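Local structure of IclR transcriptional regulator (Thermotoga maritima, 1MKM) at residues F11-F16 against S27-K32; L88-K93 against K237-E242; T98-L103 against I121-R126. The protein probably binds DNA through a winged helix-turn-helix domain to regulate transcription, likely as a repressor, and carries a zinc ion. One frame throughout, in Å; residues are numbered along the deposited sequence.

In the fold
Contact 1 comes first along the chain. It joins helices 6-19 and 26-32 in the N-terminal helix-turn-helix domain. Contacts 2 and 3 both lie in the C-terminal IclR domain, with contact 3 nested in the chain between the two halves of contact 2. The centre of contact 1 is 43 Å from that of contact 2 and 30 Å from that of contact 3, and it touches neither. Contacts 2 and 3 have centres 15 Å apart and do touch: L88, I91 and M92 of helix 79-93 pack on V99 of strand 98-105. The layout separates a probable DNA-binding unit from a zinc-containing domain built on a six-stranded antiparallel sheet.

Contact 1: residues F11-F16 against S27-K32; sequences FEILDF and SEIAEK
The two helices come closest at I13 and I29, whose CA atoms are 7.3 Å apart. These isoleucines carry the apolar part of the contact. Their side chains cross at about a right angle. I13 CG2 meets I29 CD1 at 3.4 Å, tighter than an ordinary carbon-carbon contact. The two CG2 methyls of I13 and I29 lie 3.9 Å apart. I13 CD1 also touches I29 CG2. The I13 CG2 branch lies anti to its backbone nitrogen, and this turns the methyl into the I29 side chain. M44 of helix 37-50 touches both residues. F33 and Y43 pack on I13 as well, and V24 packs on I29.

The second pair lies nearer solvent. K32 lays its CE methylene over one face of the F16 ring, with F16 CE1 and K32 CE 4.4 Å apart. The lysine chain bends at chi2 (73°) and is extended beyond it. It is the aliphatic part of K32 that meets the ring.

Helix 6-19 also has an intersubunit side. There F11 meets F11 and F52 of the second subunit. Helix 26-32 has a polar link of its own, as E28 OE1 forms a salt bridge with R60 of the same chain.

Helices 26-32 and 37-50 fit the helix-turn-helix of the winged fold, and helix 6-19 packs against both. All the touching groups between 11-16 and 27-32 are hydrocarbon. The pairing therefore rests on shape and burial, with a tight isoleucine pair and a looser lysine-on-ring contact at the solvent side.

Contact 2: residues L88-K93 against K237-E242; sequences LVDIMK and KEKAEE
D90 OD2 is held by two cations, K239 NZ across the contact and R94 NE, which directly follows 88-93. The bond from K239 NZ to D90 OD2 is 2.6 Å long and is part of a salt bridge. It uses the anti lone pair of OD2, the one facing away from OD1. The D90 and K239 side chains cross at about a right angle.

R94 also forms a salt bridge with E238 OE2. That oxygen lies 5.4 Å from D90 OD2. The two like charges would probably repel each other, and the shared arginine is likely to offset this.

The hydrocarbon part of K239 packs on I91. The two side chains slide past each other in opposite directions. K239 CG sits 3.4 Å from I91 CG1 and equally close to I91 CD1, which is tight for carbon pairs. CB and CG of the lysine stay on I91, while the bend at chi2 (-63°) sends the amino group to D90. H87 also touches K239.

Deeper in, L88 and I91 pack on V99 of strand 98-105, and A240 packs on V202 and I204 of strand 197-205. Helices 79-93 and 226-246 thus lie side by side against the antiparallel sheet, an arrangement that fits the GAF-like C-terminal domain of IclR regulators.

Contact 3: residues T98-L103 against I121-R126; sequences TVHLIL and IPMVSR
H100 and M123 form the sulfur-aromatic part of the contact. M123 SD lies 4.5 Å from the centroid of the H100 ring, 55° off the ring normal, so its approach is oblique. The methyl comes closer, with M123 CE 3.1 Å from H100 NE2. M123 CG is anti to the backbone nitrogen (chi1 -176°) and the chain is extended beyond it, which carries the methyl to the ring from the opposite direction.

At the ring edge there is a close oxygen-carbon approach, not a hydrogen bond. S125 OG lies near the ring plane, 2.9 Å from H100 CE1. The hydroxyl is hydrogen-bonded to K114 NZ. As modelled, H100 NE2 is buried without a polar partner, but the two short contacts leave the choice between NE2 and CE1 doubtful.

A van der Waals contact lies at the other end: I121 CD1 rests on T98, 3.5 Å from OG1 and 3.7 Å from CB. OG1 also has a weak hydrogen bond from G117 N.

The loop turns at P122, the centre of an inverse gamma turn. At H100, an alanine is likely to open a gap beside S125 and let the end of M123 move more freely, though Y111 still packs on it.

The contact lies near the zinc ion. The M123 side chain is about 5 Å from a bound zinc ion, and about 5 Å and 7 Å from those of the zinc-binding residues C199 and D189. Strand 98-105 runs between strands 108-115 and 211-220. V99 packs on helix 79-93, whereas H100 meets Y111 and the 121-126 loop, whose P122 packs on V220 of the third subunit.

Contact 1: residues F11-F16 against S27-K32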
ATOM      1  N   PHE B  11      18.490  18.706 -20.036  1.00 68.25           N
ATOM      2  CA  PHE B  11      17.872  19.199 -18.811  1.00 65.49           C
ATOM      3  C   PHE B  11      16.393  19.540 -18.903  1.00 63.02           C
ATOM      4  O   PHE B  11      15.751  19.794 -17.891  1.00 67.33           O
ATOM      5  CB  PHE B  11      18.672  20.386 -18.283  1.00 55.36           C
ATOM      6  CG  PHE B  11      19.997  19.988 -17.718  1.00 62.63           C
ATOM      7  CD1 PHE B  11      20.065  19.284 -16.520  1.00 67.17           C
ATOM      8  CD2 PHE B  11      21.173  20.250 -18.410  1.00 60.07           C
ATOM      9  CE1 PHE B  11      21.281  18.843 -16.023  1.00 65.85           C
ATOM     10  CE2 PHE B  11      22.394  19.814 -17.929  1.00 60.77           C
ATOM     11  CZ  PHE B  11      22.450  19.107 -16.728  1.00 70.84           C
ATOM     12  N   GLU B  12      15.856  19.555 -20.116  1.00 64.47           N
ATOM     13  CA  GLU B  12      14.441  19.815 -20.298  1.00 64.23           C
ATOM     14  C   GLU B  12      13.743  18.463 -20.224  1.00 63.84           C
ATOM     15  O   GLU B  12      12.673  18.330 -19.632  1.00 53.24           O
ATOM     16  CB  GLU B  12      14.182  20.490 -21.646  1.00 57.49           C
ATOM     17  CG  GLU B  12      14.321  22.005 -21.590  1.00 70.84           C
ATOM     18  CD  GLU B  12      14.334  22.658 -22.962  1.00 71.52           C
ATOM     19  OE1 GLU B  12      13.429  22.377 -23.778  1.00 73.28           O
ATOM     20  OE2 GLU B  12      15.256  23.465 -23.218  1.00 88.08           O
ATOM     21  N   ILE B  13      14.366  17.453 -20.821  1.00 58.26           N
ATOM     22  CA  ILE B  13      13.799  16.113 -20.788  1.00 68.16           C
ATOM     23  C   ILE B  13      13.774  15.618 -19.335  1.00 68.55           C
ATOM     24  O   ILE B  13      12.760  15.117 -18.855  1.00 58.60           O
ATOM     25  CB  ILE B  13      14.627  15.139 -21.640  1.00 63.91           C
ATOM     26  CG1 ILE B  13      14.656  15.628 -23.086  1.00 51.24           C
ATOM     27  CG2 ILE B  13      14.050  13.736 -21.543  1.00 54.22           C
ATOM     28  CD1 ILE B  13      15.267  14.652 -24.028  1.00 64.72           C
ATOM     29  N   LEU B  14      14.901  15.775 -18.644  1.00 69.94           N
ATOM     30  CA  LEU B  14      15.010  15.351 -17.257  1.00 65.09           C
ATOM     31  C   LEU B  14      14.012  16.104 -16.382  1.00 71.62           C
ATOM     32  O   LEU B  14      13.271  15.485 -15.621  1.00 77.50           O
ATOM     33  CB  LEU B  14      16.437  15.569 -16.744  1.00 60.45           C
ATOM     34  CG  LEU B  14      16.735  15.294 -15.258  1.00 54.97           C
ATOM     35  CD1 LEU B  14      16.520  13.827 -14.931  1.00 39.77           C
ATOM     36  CD2 LEU B  14      18.184  15.692 -14.941  1.00 46.77           C
ATOM     37  N   ASP B  15      13.981  17.433 -16.491  1.00 65.69           N
ATOM     38  CA  ASP B  15      13.054  18.220 -15.686  1.00 57.54           C
ATOM     39  C   ASP B  15      11.646  17.696 -15.858  1.00 59.09           C
ATOM     40  O   ASP B  15      10.850  17.708 -14.914  1.00 59.74           O
ATOM     41  CB  ASP B  15      13.096  19.700 -16.071  1.00 58.32           C
ATOM     42  CG  ASP B  15      12.079  20.536 -15.295  1.00 63.86           C
ATOM     43  OD1 ASP B  15      10.904  20.611 -15.716  1.00 61.83           O
ATOM     44  OD2 ASP B  15      12.446  21.111 -14.250  1.00 67.98           O
ATOM     45  N   PHE B  16      11.352  17.217 -17.064  1.00 59.11           N
ATOM     46  CA  PHE B  16      10.037  16.683 -17.393  1.00 57.39           C
ATOM     47  C   PHE B  16       9.716  15.343 -16.729  1.00 60.37           C
ATOM     48  O   PHE B  16       8.598  15.129 -16.275  1.00 64.45           O
ATOM     49  CB  PHE B  16       9.895  16.536 -18.913  1.00 47.65           C
ATOM     50  CG  PHE B  16       8.696  15.727 -19.335  1.00 48.38           C
ATOM     51  CD1 PHE B  16       7.404  16.206 -19.123  1.00 55.24           C
ATOM     52  CD2 PHE B  16       8.862  14.473 -19.920  1.00 56.63           C
ATOM     53  CE1 PHE B  16       6.289  15.453 -19.484  1.00 52.54           C
ATOM     54  CE2 PHE B  16       7.763  13.702 -20.287  1.00 59.49           C
ATOM     55  CZ  PHE B  16       6.464  14.196 -20.067  1.00 68.48           C
ATOM     56  N   SER B  27       9.652   6.252 -26.654  1.00 59.79           N
ATOM     57  CA  SER B  27       8.775   6.694 -27.727  1.00 65.71           C
ATOM     58  C   SER B  27       8.110   8.024 -27.409  1.00 67.86           C
ATOM     59  O   SER B  27       8.084   8.927 -28.243  1.00 68.78           O
ATOM     60  CB  SER B  27       7.704   5.629 -27.981  1.00 64.05           C
ATOM     61  OG  SER B  27       6.604   6.155 -28.704  1.00 72.12           O
ATOM     62  N   GLU B  28       7.585   8.140 -26.193  1.00 75.59           N
ATOM     63  CA  GLU B  28       6.889   9.345 -25.755  1.00 72.65           C
ATOM     64  C   GLU B  28       7.775  10.583 -25.644  1.00 74.17           C
ATOM     65  O   GLU B  28       7.365  11.680 -26.028  1.00 67.85           O
ATOM     66  CB  GLU B  28       6.190   9.057 -24.427  1.00 76.63           C
ATOM     67  CG  GLU B  28       5.122   7.976 -24.548  1.00 67.41           C
ATOM     68  CD  GLU B  28       4.589   7.516 -23.206  1.00 79.76           C
ATOM     69  OE1 GLU B  28       3.616   6.727 -23.192  1.00 84.47           O
ATOM     70  OE2 GLU B  28       5.146   7.937 -22.167  1.00 73.53           O
ATOM     71  N   ILE B  29       8.987  10.413 -25.123  1.00 76.22           N
ATOM     72  CA  ILE B  29       9.903  11.537 -25.002  1.00 73.75           C
ATOM     73  C   ILE B  29      10.251  12.055 -26.391  1.00 79.44           C
ATOM     74  O   ILE B  29      10.239  13.265 -26.631  1.00 74.34           O
ATOM     75  CB  ILE B  29      11.191  11.142 -24.262  1.00 71.29           C
ATOM     76  CG1 ILE B  29      10.906  11.099 -22.759  1.00 75.58           C
ATOM     77  CG2 ILE B  29      12.318  12.121 -24.599  1.00 59.32           C
ATOM     78  CD1 ILE B  29      12.138  10.994 -21.890  1.00 87.41           C
ATOM     79  N   ALA B  30      10.557  11.134 -27.302  1.00 74.47           N
ATOM     80  CA  ALA B  30      10.887  11.504 -28.675  1.00 74.44           C
ATOM     81  C   ALA B  30       9.761  12.385 -29.236  1.00 72.64           C
ATOM     82  O   ALA B  30       9.992  13.521 -29.658  1.00 72.69           O
ATOM     83  CB  ALA B  30      11.067  10.241 -29.534  1.00 52.67           C
ATOM     84  N   GLU B  31       8.541  11.861 -29.216  1.00 67.35           N
ATOM     85  CA  GLU B  31       7.383  12.601 -29.706  1.00 81.08           C
ATOM     86  C   GLU B  31       7.201  13.921 -28.959  1.00 78.82           C
ATOM     87  O   GLU B  31       6.627  14.876 -29.486  1.00 80.07           O
ATOM     88  CB  GLU B  31       6.117  11.752 -29.562  1.00 88.73           C
ATOM     89  CG  GLU B  31       6.060  10.543 -30.489  1.00100.54           C
ATOM     90  CD  GLU B  31       4.736   9.797 -30.403  1.00107.86           C
ATOM     91  OE1 GLU B  31       4.462   9.180 -29.346  1.00108.30           O
ATOM     92  OE2 GLU B  31       3.968   9.836 -31.391  1.00102.96           O
ATOM     93  N   LYS B  32       7.698  13.964 -27.729  1.00 80.03           N
ATOM     94  CA  LYS B  32       7.590  15.152 -26.896  1.00 79.12           C
ATOM     95  C   LYS B  32       8.566  16.243 -27.310  1.00 80.24           C
ATOM     96  O   LYS B  32       8.196  17.415 -27.391  1.00 76.84           O
ATOM     97  CB  LYS B  32       7.838  14.784 -25.432  1.00 81.26           C
ATOM     98  CG  LYS B  32       7.939  15.977 -24.476  1.00 80.66           C
ATOM     99  CD  LYS B  32       6.602  16.629 -24.209  1.00 77.75           C
ATOM    100  CE  LYS B  32       6.738  17.731 -23.177  1.00 78.51           C
ATOM    101  NZ  LYS B  32       5.402  18.228 -22.763  1.00 82.94           N
TER

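Contact 2: residues L88-K93 against K237-E242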
ATOM      1  N   LEU B  88      13.094  21.009  15.686  1.00 63.80           N
ATOM      2  CA  LEU B  88      11.948  21.188  14.808  1.00 63.35           C
ATOM      3  C   LEU B  88      10.950  20.065  15.052  1.00 55.78           C
ATOM      4  O   LEU B  88       9.758  20.309  15.204  1.00 56.81           O
ATOM      5  CB  LEU B  88      12.395  21.202  13.344  1.00 49.50           C
ATOM      6  CG  LEU B  88      13.442  22.262  12.973  1.00 63.54           C
ATOM      7  CD1 LEU B  88      13.858  22.063  11.516  1.00 59.68           C
ATOM      8  CD2 LEU B  88      12.888  23.681  13.181  1.00 55.43           C
ATOM      9  N   VAL B  89      11.444  18.833  15.100  1.00 54.60           N
ATOM     10  CA  VAL B  89      10.576  17.690  15.345  1.00 54.09           C
ATOM     11  C   VAL B  89       9.904  17.884  16.706  1.00 56.94           C
ATOM     12  O   VAL B  89       8.725  17.567  16.881  1.00 54.03           O
ATOM     13  CB  VAL B  89      11.374  16.354  15.333  1.00 48.45           C
ATOM     14  CG1 VAL B  89      10.443  15.185  15.564  1.00 39.75           C
ATOM     15  CG2 VAL B  89      12.090  16.180  13.992  1.00 48.06           C
ATOM     16  N   ASP B  90      10.645  18.434  17.664  1.00 50.27           N
ATOM     17  CA  ASP B  90      10.074  18.656  18.981  1.00 59.42           C
ATOM     18  C   ASP B  90       8.988  19.737  18.923  1.00 65.36           C
ATOM     19  O   ASP B  90       7.908  19.575  19.513  1.00 65.70           O
ATOM     20  CB  ASP B  90      11.180  19.024  19.979  1.00 57.50           C
ATOM     21  CG  ASP B  90      10.677  19.111  21.428  1.00 55.24           C
ATOM     22  OD1 ASP B  90       9.785  18.328  21.840  1.00 49.63           O
ATOM     23  OD2 ASP B  90      11.203  19.967  22.162  1.00 56.99           O
ATOM     24  N   ILE B  91       9.260  20.820  18.196  1.00 63.90           N
ATOM     25  CA  ILE B  91       8.293  21.902  18.064  1.00 55.19           C
ATOM     26  C   ILE B  91       7.011  21.362  17.450  1.00 58.84           C
ATOM     27  O   ILE B  91       5.923  21.815  17.788  1.00 57.81           O
ATOM     28  CB  ILE B  91       8.820  23.048  17.164  1.00 60.43           C
ATOM     29  CG1 ILE B  91      10.108  23.628  17.754  1.00 56.42           C
ATOM     30  CG2 ILE B  91       7.753  24.137  17.035  1.00 50.00           C
ATOM     31  CD1 ILE B  91      10.732  24.716  16.921  1.00 59.22           C
ATOM     32  N   MET B  92       7.135  20.396  16.543  1.00 53.46           N
ATOM     33  CA  MET B  92       5.950  19.831  15.915  1.00 55.74           C
ATOM     34  C   MET B  92       5.163  18.920  16.862  1.00 59.88           C
ATOM     35  O   MET B  92       3.925  18.869  16.819  1.00 49.90           O
ATOM     36  CB  MET B  92       6.338  19.046  14.671  1.00 48.27           C
ATOM     37  CG  MET B  92       5.169  18.354  13.984  1.00 59.83           C
ATOM     38  SD  MET B  92       4.677  16.763  14.714  1.00 57.05           S
ATOM     39  CE  MET B  92       6.099  15.790  14.300  1.00 54.47           C
ATOM     40  N   LYS B  93       5.883  18.196  17.713  1.00 59.61           N
ATOM     41  CA  LYS B  93       5.241  17.285  18.647  1.00 63.15           C
ATOM     42  C   LYS B  93       4.629  18.026  19.822  1.00 63.65           C
ATOM     43  O   LYS B  93       3.715  17.518  20.473  1.00 62.86           O
ATOM     44  CB  LYS B  93       6.248  16.250  19.129  1.00 56.24           C
ATOM     45  CG  LYS B  93       6.803  15.424  17.997  1.00 55.57           C
ATOM     46  CD  LYS B  93       7.997  14.612  18.443  1.00 74.75           C
ATOM     47  CE  LYS B  93       7.568  13.359  19.163  1.00 78.65           C
ATOM     48  NZ  LYS B  93       6.809  12.477  18.241  1.00 77.74           N
ATOM     49  N   LYS B 237      10.736  30.736  20.010  1.00 72.15           N
ATOM     50  CA  LYS B 237      11.866  31.473  20.553  1.00 75.10           C
ATOM     51  C   LYS B 237      12.748  30.583  21.411  1.00 64.83           C
ATOM     52  O   LYS B 237      13.963  30.763  21.448  1.00 67.76           O
ATOM     53  CB  LYS B 237      11.390  32.674  21.375  1.00 81.59           C
ATOM     54  CG  LYS B 237      11.914  34.009  20.860  1.00 90.41           C
ATOM     55  CD  LYS B 237      13.436  34.008  20.722  1.00 91.15           C
ATOM     56  CE  LYS B 237      13.936  35.333  20.155  1.00 95.68           C
ATOM     57  NZ  LYS B 237      15.416  35.371  19.932  1.00103.31           N
ATOM     58  N   GLU B 238      12.142  29.618  22.091  1.00 61.50           N
ATOM     59  CA  GLU B 238      12.905  28.710  22.939  1.00 74.48           C
ATOM     60  C   GLU B 238      13.926  27.916  22.125  1.00 76.88           C
ATOM     61  O   GLU B 238      15.096  27.820  22.510  1.00 77.89           O
ATOM     62  CB  GLU B 238      11.978  27.734  23.667  1.00 75.85           C
ATOM     63  CG  GLU B 238      12.724  26.755  24.571  1.00 79.91           C
ATOM     64  CD  GLU B 238      11.848  25.614  25.068  1.00 76.83           C
ATOM     65  OE1 GLU B 238      10.736  25.888  25.564  1.00 80.57           O
ATOM     66  OE2 GLU B 238      12.276  24.444  24.971  1.00 78.03           O
ATOM     67  N   LYS B 239      13.477  27.336  21.011  1.00 69.26           N
ATOM     68  CA  LYS B 239      14.357  26.557  20.154  1.00 57.86           C
ATOM     69  C   LYS B 239      15.282  27.519  19.433  1.00 58.09           C
ATOM     70  O   LYS B 239      16.466  27.244  19.264  1.00 52.51           O
ATOM     71  CB  LYS B 239      13.546  25.744  19.132  1.00 57.38           C
ATOM     72  CG  LYS B 239      12.627  24.690  19.745  1.00 50.15           C
ATOM     73  CD  LYS B 239      13.424  23.626  20.497  1.00 58.56           C
ATOM     74  CE  LYS B 239      12.520  22.524  21.055  1.00 57.54           C
ATOM     75  NZ  LYS B 239      13.296  21.473  21.773  1.00 51.29           N
ATOM     76  N   ALA B 240      14.744  28.657  19.010  1.00 53.38           N
ATOM     77  CA  ALA B 240      15.567  29.641  18.318  1.00 54.90           C
ATOM     78  C   ALA B 240      16.834  29.908  19.129  1.00 62.69           C
ATOM     79  O   ALA B 240      17.958  29.688  18.657  1.00 57.36           O
ATOM     80  CB  ALA B 240      14.786  30.930  18.124  1.00 65.34           C
ATOM     81  N   GLU B 241      16.648  30.379  20.358  1.00 69.64           N
ATOM     82  CA  GLU B 241      17.768  30.678  21.235  1.00 75.79           C
ATOM     83  C   GLU B 241      18.756  29.515  21.316  1.00 70.97           C
ATOM     84  O   GLU B 241      19.967  29.713  21.205  1.00 73.59           O
ATOM     85  CB  GLU B 241      17.255  31.036  22.633  1.00 72.33           C
ATOM     86  CG  GLU B 241      18.343  31.094  23.686  1.00 85.57           C
ATOM     87  CD  GLU B 241      17.849  31.650  25.001  1.00 92.71           C
ATOM     88  OE1 GLU B 241      16.759  31.222  25.451  1.00 94.08           O
ATOM     89  OE2 GLU B 241      18.557  32.505  25.584  1.00 78.55           O
ATOM     90  N   GLU B 242      18.240  28.305  21.500  1.00 63.64           N
ATOM     91  CA  GLU B 242      19.101  27.125  21.599  1.00 64.00           C
ATOM     92  C   GLU B 242      19.906  26.882  20.330  1.00 65.44           C
ATOM     93  O   GLU B 242      21.109  26.603  20.393  1.00 59.95           O
ATOM     94  CB  GLU B 242      18.269  25.880  21.914  1.00 67.88           C
ATOM     95  CG  GLU B 242      19.032  24.573  21.744  1.00 63.29           C
ATOM     96  CD  GLU B 242      20.120  24.391  22.776  1.00 67.32           C
ATOM     97  OE1 GLU B 242      20.895  25.342  22.996  1.00 69.77           O
ATOM     98  OE2 GLU B 242      20.205  23.292  23.365  1.00 76.01           O
TER

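Contact 3: residues T98-L103 against I121-R126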
ATOM      1  N   THR B  98       2.801  22.153  11.580  1.00 46.11           N
ATOM      2  CA  THR B  98       3.902  22.024  10.639  1.00 40.33           C
ATOM      3  C   THR B  98       4.929  23.103  11.013  1.00 45.05           C
ATOM      4  O   THR B  98       4.565  24.211  11.407  1.00 47.01           O
ATOM      5  CB  THR B  98       3.404  22.231   9.202  1.00 33.76           C
ATOM      6  OG1 THR B  98       2.432  21.221   8.895  1.00 51.04           O
ATOM      7  CG2 THR B  98       4.543  22.148   8.211  1.00 37.94           C
ATOM      8  N   VAL B  99       6.204  22.753  10.901  1.00 50.19           N
ATOM      9  CA  VAL B  99       7.323  23.630  11.241  1.00 50.26           C
ATOM     10  C   VAL B  99       8.223  23.823  10.017  1.00 53.47           C
ATOM     11  O   VAL B  99       8.497  22.859   9.309  1.00 55.51           O
ATOM     12  CB  VAL B  99       8.172  22.980  12.357  1.00 43.74           C
ATOM     13  CG1 VAL B  99       9.346  23.885  12.754  1.00 41.79           C
ATOM     14  CG2 VAL B  99       7.285  22.665  13.551  1.00 44.53           C
ATOM     15  N   HIS B 100       8.676  25.053   9.769  1.00 51.12           N
ATOM     16  CA  HIS B 100       9.565  25.328   8.640  1.00 51.89           C
ATOM     17  C   HIS B 100      10.839  25.984   9.120  1.00 51.67           C
ATOM     18  O   HIS B 100      10.874  26.610  10.178  1.00 54.04           O
ATOM     19  CB  HIS B 100       8.914  26.268   7.618  1.00 41.32           C
ATOM     20  CG  HIS B 100       7.709  25.696   6.946  1.00 37.14           C
ATOM     21  ND1 HIS B 100       7.786  24.949   5.790  1.00 33.22           N
ATOM     22  CD2 HIS B 100       6.395  25.755   7.271  1.00 34.56           C
ATOM     23  CE1 HIS B 100       6.571  24.572   5.430  1.00 36.85           C
ATOM     24  NE2 HIS B 100       5.708  25.047   6.312  1.00 41.78           N
ATOM     25  N   LEU B 101      11.893  25.829   8.329  1.00 55.73           N
ATOM     26  CA  LEU B 101      13.182  26.440   8.618  1.00 56.24           C
ATOM     27  C   LEU B 101      13.674  26.973   7.287  1.00 51.94           C
ATOM     28  O   LEU B 101      13.989  26.191   6.381  1.00 54.85           O
ATOM     29  CB  LEU B 101      14.186  25.413   9.154  1.00 51.30           C
ATOM     30  CG  LEU B 101      15.583  26.011   9.389  1.00 51.40           C
ATOM     31  CD1 LEU B 101      15.505  26.949  10.563  1.00 37.30           C
ATOM     32  CD2 LEU B 101      16.643  24.926   9.649  1.00 42.23           C
ATOM     33  N   ILE B 102      13.722  28.295   7.149  1.00 52.52           N
ATOM     34  CA  ILE B 102      14.183  28.891   5.901  1.00 49.65           C
ATOM     35  C   ILE B 102      15.578  29.462   6.032  1.00 46.02           C
ATOM     36  O   ILE B 102      15.880  30.150   7.007  1.00 59.69           O
ATOM     37  CB  ILE B 102      13.233  30.003   5.405  1.00 47.90           C
ATOM     38  CG1 ILE B 102      13.458  31.294   6.186  1.00 66.26           C
ATOM     39  CG2 ILE B 102      11.799  29.568   5.588  1.00 42.75           C
ATOM     40  CD1 ILE B 102      12.612  32.457   5.671  1.00 74.88           C
ATOM     41  N   LEU B 103      16.425  29.155   5.050  1.00 50.02           N
ATOM     42  CA  LEU B 103      17.818  29.632   5.012  1.00 52.00           C
ATOM     43  C   LEU B 103      17.869  30.971   4.305  1.00 42.94           C
ATOM     44  O   LEU B 103      17.364  31.093   3.198  1.00 47.41           O
ATOM     45  CB  LEU B 103      18.703  28.643   4.239  1.00 55.19           C
ATOM     46  CG  LEU B 103      20.180  28.982   4.004  1.00 60.10           C
ATOM     47  CD1 LEU B 103      20.945  28.972   5.324  1.00 58.14           C
ATOM     48  CD2 LEU B 103      20.779  27.955   3.048  1.00 61.99           C
ATOM     49  N   ILE B 121      -2.145  20.810   5.703  1.00 54.69           N
ATOM     50  CA  ILE B 121      -2.548  22.217   5.682  1.00 55.98           C
ATOM     51  C   ILE B 121      -2.515  22.721   4.245  1.00 57.11           C
ATOM     52  O   ILE B 121      -1.653  22.322   3.468  1.00 46.28           O
ATOM     53  CB  ILE B 121      -1.634  23.081   6.568  1.00 61.20           C
ATOM     54  CG1 ILE B 121      -0.164  22.898   6.172  1.00 51.82           C
ATOM     55  CG2 ILE B 121      -1.872  22.716   8.045  1.00 63.94           C
ATOM     56  CD1 ILE B 121       0.800  23.711   7.051  1.00 48.96           C
ATOM     57  N   PRO B 122      -3.461  23.598   3.871  1.00 60.10           N
ATOM     58  CA  PRO B 122      -3.536  24.145   2.507  1.00 56.03           C
ATOM     59  C   PRO B 122      -2.380  25.042   2.074  1.00 53.71           C
ATOM     60  O   PRO B 122      -2.603  26.100   1.500  1.00 62.01           O
ATOM     61  CB  PRO B 122      -4.878  24.876   2.505  1.00 58.73           C
ATOM     62  CG  PRO B 122      -5.002  25.347   3.914  1.00 64.30           C
ATOM     63  CD  PRO B 122      -4.532  24.149   4.721  1.00 60.34           C
ATOM     64  N   MET B 123      -1.152  24.595   2.332  1.00 52.03           N
ATOM     65  CA  MET B 123       0.065  25.338   1.990  1.00 51.50           C
ATOM     66  C   MET B 123       0.931  24.517   1.036  1.00 59.52           C
ATOM     67  O   MET B 123       1.076  23.311   1.213  1.00 62.07           O
ATOM     68  CB  MET B 123       0.854  25.633   3.267  1.00 52.64           C
ATOM     69  CG  MET B 123       2.097  26.471   3.089  1.00 54.49           C
ATOM     70  SD  MET B 123       2.907  26.748   4.674  1.00 58.70           S
ATOM     71  CE  MET B 123       4.616  26.944   4.177  1.00 73.32           C
ATOM     72  N   VAL B 124       1.499  25.155   0.016  1.00 64.21           N
ATOM     73  CA  VAL B 124       2.349  24.426  -0.924  1.00 60.25           C
ATOM     74  C   VAL B 124       3.807  24.778  -0.682  1.00 51.96           C
ATOM     75  O   VAL B 124       4.322  25.745  -1.234  1.00 63.02           O
ATOM     76  CB  VAL B 124       2.011  24.739  -2.402  1.00 60.54           C
ATOM     77  CG1 VAL B 124       2.882  23.890  -3.317  1.00 55.44           C
ATOM     78  CG2 VAL B 124       0.549  24.454  -2.684  1.00 63.35           C
ATOM     79  N   SER B 125       4.466  23.982   0.150  1.00 51.72           N
ATOM     80  CA  SER B 125       5.868  24.201   0.479  1.00 47.38           C
ATOM     81  C   SER B 125       6.625  22.890   0.370  1.00 41.12           C
ATOM     82  O   SER B 125       6.067  21.823   0.596  1.00 51.22           O
ATOM     83  CB  SER B 125       5.987  24.733   1.907  1.00 54.84           C
ATOM     84  OG  SER B 125       5.464  23.786   2.822  1.00 61.97           O
ATOM     85  N   ARG B 126       7.895  22.968   0.015  1.00 38.66           N
ATOM     86  CA  ARG B 126       8.728  21.778  -0.104  1.00 46.99           C
ATOM     87  C   ARG B 126      10.165  22.227  -0.026  1.00 42.42           C
ATOM     88  O   ARG B 126      10.464  23.388  -0.309  1.00 46.27           O
ATOM     89  CB  ARG B 126       8.467  21.037  -1.425  1.00 53.05           C
ATOM     90  CG  ARG B 126       8.779  21.816  -2.692  1.00 56.38           C
ATOM     91  CD  ARG B 126       8.780  20.892  -3.911  1.00 63.60           C
ATOM     92  NE  ARG B 126       7.507  20.194  -4.083  1.00 62.71           N
ATOM     93  CZ  ARG B 126       6.394  20.768  -4.529  1.00 73.16           C
ATOM     94  NH1 ARG B 126       6.399  22.051  -4.858  1.00 73.12           N
ATOM     95  NH2 ARG B 126       5.271  20.066  -4.632  1.00 69.80           N
TER